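Local coordinates for fimbrial protein MyfA (Yersinia enterocolitica, PDB 5LO7) that forms the major subunit of the Myf fimbria, a protease-resistant homopolymer on Yersinia and a probable virulence factor, at residues W37-T42 / G102-Y107. Sequence-based numbering, arbitrary orientation.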
ATOM      1  N   TRP B  37       0.782  28.259  11.031  1.00 21.50           N
ATOM      2  CA  TRP B  37       1.606  27.065  10.999  1.00 18.90           C
ATOM      3  C   TRP B  37       1.515  26.330   9.677  1.00 17.56           C
ATOM      4  O   TRP B  37       0.518  26.435   8.958  1.00 17.97           O
ATOM      5  CB  TRP B  37       1.153  26.092  12.083  1.00 17.89           C
ATOM      6  CG  TRP B  37       1.037  26.665  13.462  1.00 15.43           C
ATOM      7  CD1 TRP B  37      -0.034  27.311  13.992  1.00 16.23           C
ATOM      8  CD2 TRP B  37       2.026  26.614  14.495  1.00 17.13           C
ATOM      9  NE1 TRP B  37       0.220  27.662  15.288  1.00 17.95           N
ATOM     10  CE2 TRP B  37       1.480  27.253  15.621  1.00 18.27           C
ATOM     11  CE3 TRP B  37       3.315  26.092  14.575  1.00 17.25           C
ATOM     12  CZ2 TRP B  37       2.178  27.389  16.813  1.00 20.39           C
ATOM     13  CZ3 TRP B  37       4.004  26.225  15.768  1.00 21.44           C
ATOM     14  CH2 TRP B  37       3.435  26.869  16.863  1.00 19.50           C
ATOM     15  N   ASN B  38       2.550  25.551   9.390  1.00 14.16           N
ATOM     16  CA  ASN B  38       2.499  24.536   8.350  1.00 16.32           C
ATOM     17  C   ASN B  38       2.784  23.184   8.948  1.00 14.51           C
ATOM     18  O   ASN B  38       3.606  23.050   9.849  1.00 14.82           O
ATOM     19  CB  ASN B  38       3.556  24.776   7.286  1.00 16.74           C
ATOM     20  CG  ASN B  38       3.324  26.040   6.516  1.00 18.84           C
ATOM     21  OD1 ASN B  38       2.191  26.414   6.242  1.00 19.15           O
ATOM     22  ND2 ASN B  38       4.405  26.713   6.154  1.00 17.45           N
ATOM     23  N   VAL B  39       2.121  22.172   8.412  1.00 16.88           N
ATOM     24  CA  VAL B  39       2.464  20.784   8.717  1.00 18.65           C
ATOM     25  C   VAL B  39       2.764  20.092   7.396  1.00 16.38           C
ATOM     26  O   VAL B  39       1.858  19.826   6.614  1.00 14.91           O
ATOM     27  CB  VAL B  39       1.340  20.057   9.478  1.00 19.06           C
ATOM     28  CG1 VAL B  39       1.759  18.606   9.807  1.00 15.25           C
ATOM     29  CG2 VAL B  39       0.981  20.839  10.741  1.00 13.83           C
ATOM     30  N   ARG B  40       4.052  19.832   7.162  1.00 16.68           N
ATOM     31  CA  ARG B  40       4.560  19.360   5.875  1.00 15.52           C
ATOM     32  C   ARG B  40       4.990  17.883   5.935  1.00 17.62           C
ATOM     33  O   ARG B  40       5.917  17.552   6.672  1.00 18.09           O
ATOM     34  CB  ARG B  40       5.762  20.224   5.508  1.00 18.55           C
ATOM     35  CG  ARG B  40       5.421  21.674   5.256  1.00 15.45           C
ATOM     36  CD  ARG B  40       6.564  22.367   4.588  1.00 16.33           C
ATOM     37  NE  ARG B  40       6.329  23.796   4.351  1.00 19.05           N
ATOM     38  CZ  ARG B  40       5.874  24.314   3.216  1.00 16.76           C
ATOM     39  NH1 ARG B  40       5.564  23.535   2.193  1.00 20.10           N
ATOM     40  NH2 ARG B  40       5.719  25.621   3.114  1.00 20.42           N
ATOM     41  N   PRO B  41       4.314  16.987   5.182  1.00 18.49           N
ATOM     42  CA  PRO B  41       4.670  15.559   5.230  1.00 14.45           C
ATOM     43  C   PRO B  41       6.089  15.322   4.715  1.00 19.84           C
ATOM     44  O   PRO B  41       6.543  16.058   3.840  1.00 16.45           O
ATOM     45  CB  PRO B  41       3.647  14.910   4.294  1.00 15.97           C
ATOM     46  CG  PRO B  41       2.486  15.893   4.242  1.00 17.00           C
ATOM     47  CD  PRO B  41       3.129  17.235   4.338  1.00 15.73           C
ATOM     48  N   THR B  42       6.779  14.318   5.234  1.00 17.93           N
ATOM     49  CA  THR B  42       8.146  14.067   4.819  1.00 17.37           C
ATOM     50  C   THR B  42       8.324  12.605   4.521  1.00 17.35           C
ATOM     51  O   THR B  42       7.621  11.766   5.073  1.00 18.43           O
ATOM     52  CB  THR B  42       9.153  14.491   5.910  1.00 20.45           C
ATOM     53  OG1 THR B  42       8.796  13.892   7.158  1.00 20.11           O
ATOM     54  CG2 THR B  42       9.152  15.989   6.077  1.00 17.36           C
ATOM     55  N   GLY B 102       6.659  14.127   9.382  1.00 16.38           N
ATOM     56  CA  GLY B 102       6.548  15.438   8.783  1.00 17.41           C
ATOM     57  C   GLY B 102       7.395  16.480   9.468  1.00 16.85           C
ATOM     58  O   GLY B 102       8.203  16.172  10.332  1.00 18.06           O
ATOM     59  N   ARG B 103       7.206  17.727   9.068  1.00 18.93           N
ATOM     60  CA  ARG B 103       7.844  18.842   9.733  1.00 18.28           C
ATOM     61  C   ARG B 103       6.855  19.933  10.011  1.00 17.92           C
ATOM     62  O   ARG B 103       6.091  20.309   9.135  1.00 19.05           O
ATOM     63  CB  ARG B 103       8.900  19.456   8.843  1.00 24.30           C
ATOM     64  CG  ARG B 103       9.605  20.603   9.496  1.00 27.87           C
ATOM     65  CD  ARG B 103      10.744  21.075   8.651  1.00 31.26           C
ATOM     66  NE  ARG B 103      10.248  21.531   7.363  1.00 34.24           N
ATOM     67  CZ  ARG B 103      10.196  20.790   6.258  1.00 46.03           C
ATOM     68  NH1 ARG B 103      10.642  19.541   6.243  1.00 49.24           N
ATOM     69  NH2 ARG B 103       9.716  21.318   5.141  1.00 44.11           N
ATOM     70  N   VAL B 104       6.912  20.475  11.216  1.00 17.19           N
ATOM     71  CA  VAL B 104       6.057  21.581  11.601  1.00 19.84           C
ATOM     72  C   VAL B 104       6.827  22.867  11.468  1.00 19.63           C
ATOM     73  O   VAL B 104       8.004  22.918  11.779  1.00 17.92           O
ATOM     74  CB  VAL B 104       5.537  21.366  13.021  1.00 18.00           C
ATOM     75  CG1 VAL B 104       4.995  22.691  13.693  1.00 18.62           C
ATOM     76  CG2 VAL B 104       4.477  20.235  12.982  1.00 19.92           C
ATOM     77  N   GLU B 105       6.142  23.898  10.976  1.00 19.21           N
ATOM     78  CA  GLU B 105       6.732  25.208  10.794  1.00 17.59           C
ATOM     79  C   GLU B 105       5.802  26.273  11.349  1.00 19.77           C
ATOM     80  O   GLU B 105       4.603  26.242  11.084  1.00 19.39           O
ATOM     81  CB  GLU B 105       6.943  25.475   9.321  1.00 17.09           C
ATOM     82  CG  GLU B 105       7.773  24.449   8.620  1.00 16.86           C
ATOM     83  CD  GLU B 105       8.024  24.812   7.174  1.00 21.99           C
ATOM     84  OE1 GLU B 105       7.112  25.357   6.519  1.00 20.28           O
ATOM     85  OE2 GLU B 105       9.143  24.559   6.686  1.00 24.89           O
ATOM     86  N   GLU B 106       6.362  27.206  12.113  1.00 16.34           N
ATOM     87  CA  GLU B 106       5.617  28.332  12.644  1.00 18.16           C
ATOM     88  C   GLU B 106       6.046  29.525  11.818  1.00 18.69           C
ATOM     89  O   GLU B 106       7.243  29.745  11.669  1.00 18.51           O
ATOM     90  CB  GLU B 106       6.004  28.575  14.098  1.00 20.61           C
ATOM     91  CG  GLU B 106       5.262  29.753  14.736  1.00 19.91           C
ATOM     92  CD  GLU B 106       5.730  30.108  16.143  1.00 25.88           C
ATOM     93  OE1 GLU B 106       6.739  29.523  16.608  1.00 22.06           O
ATOM     94  OE2 GLU B 106       5.075  30.982  16.776  1.00 20.46           O
ATOM     95  N   TYR B 107       5.099  30.290  11.276  1.00 19.14           N
ATOM     96  CA  TYR B 107       5.439  31.447  10.452  1.00 19.28           C
ATOM     97  C   TYR B 107       4.783  32.751  10.912  1.00 19.42           C
ATOM     98  O   TYR B 107       3.804  32.748  11.664  1.00 19.57           O
ATOM     99  CB  TYR B 107       5.102  31.205   8.978  1.00 16.79           C
ATOM    100  CG  TYR B 107       3.657  30.875   8.695  1.00 14.99           C
ATOM    101  CD1 TYR B 107       2.658  31.838   8.752  1.00 18.19           C
ATOM    102  CD2 TYR B 107       3.294  29.603   8.340  1.00 17.95           C
ATOM    103  CE1 TYR B 107       1.334  31.522   8.480  1.00 17.29           C
ATOM    104  CE2 TYR B 107       1.984  29.276   8.069  1.00 18.17           C
ATOM    105  CZ  TYR B 107       1.009  30.238   8.134  1.00 17.65           C
ATOM    106  OH  TYR B 107      -0.302  29.922   7.862  1.00 18.43           O
TER
HETATM  107  O   HOH W   1      10.276  14.558   9.129  1.00 23.55           O
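Trp37-Thr42 and Gly102-Tyr107 lie on the adjacent antiparallel strands 36-51 and 97-107 in one sheet of the pilin's beta sandwich, with Asn38-Glu105 and Arg40-Arg103 as the hydrogen-bonded pairs; Asn38 N to Glu105 O spans 2.7 Å. Further backbone bonds join them to 71-75 on one flank and 117-128 on the other. On the face bearing Asn38, Arg40, Arg103 and Glu105, a salt-bridge network centres on the Glu105 carboxylate. Glu105 OE1 accepts two bonds: Asn38 ND2 (3.0 Å) arrives nearly along the C-O axis, whereas Arg40 NE (2.8 Å) comes from above the carboxylate plane, with OE1 in the guanidinium plane and the two planes 73° apart. Glu105 OE2 takes a longer bond from Arg103 NE at 3.3 Å; the Arg103 chain bends at chi3 (61°), turning NE toward it. This shared anion probably offsets the closeness of the two guanidinium groups, their planes only 15° apart. The reverse face turns inward, where Val39 and Val104 lie side by side against Met28 of strand 21-29. Here Trp37 CE3 touches Val104 CG1, while Glu106 sets its CG over the indole's six-membered ring, 4.0 Å from the centroid. At the far end, a water bridges Thr42 OG1 (2.6 Å) and Gly102 O.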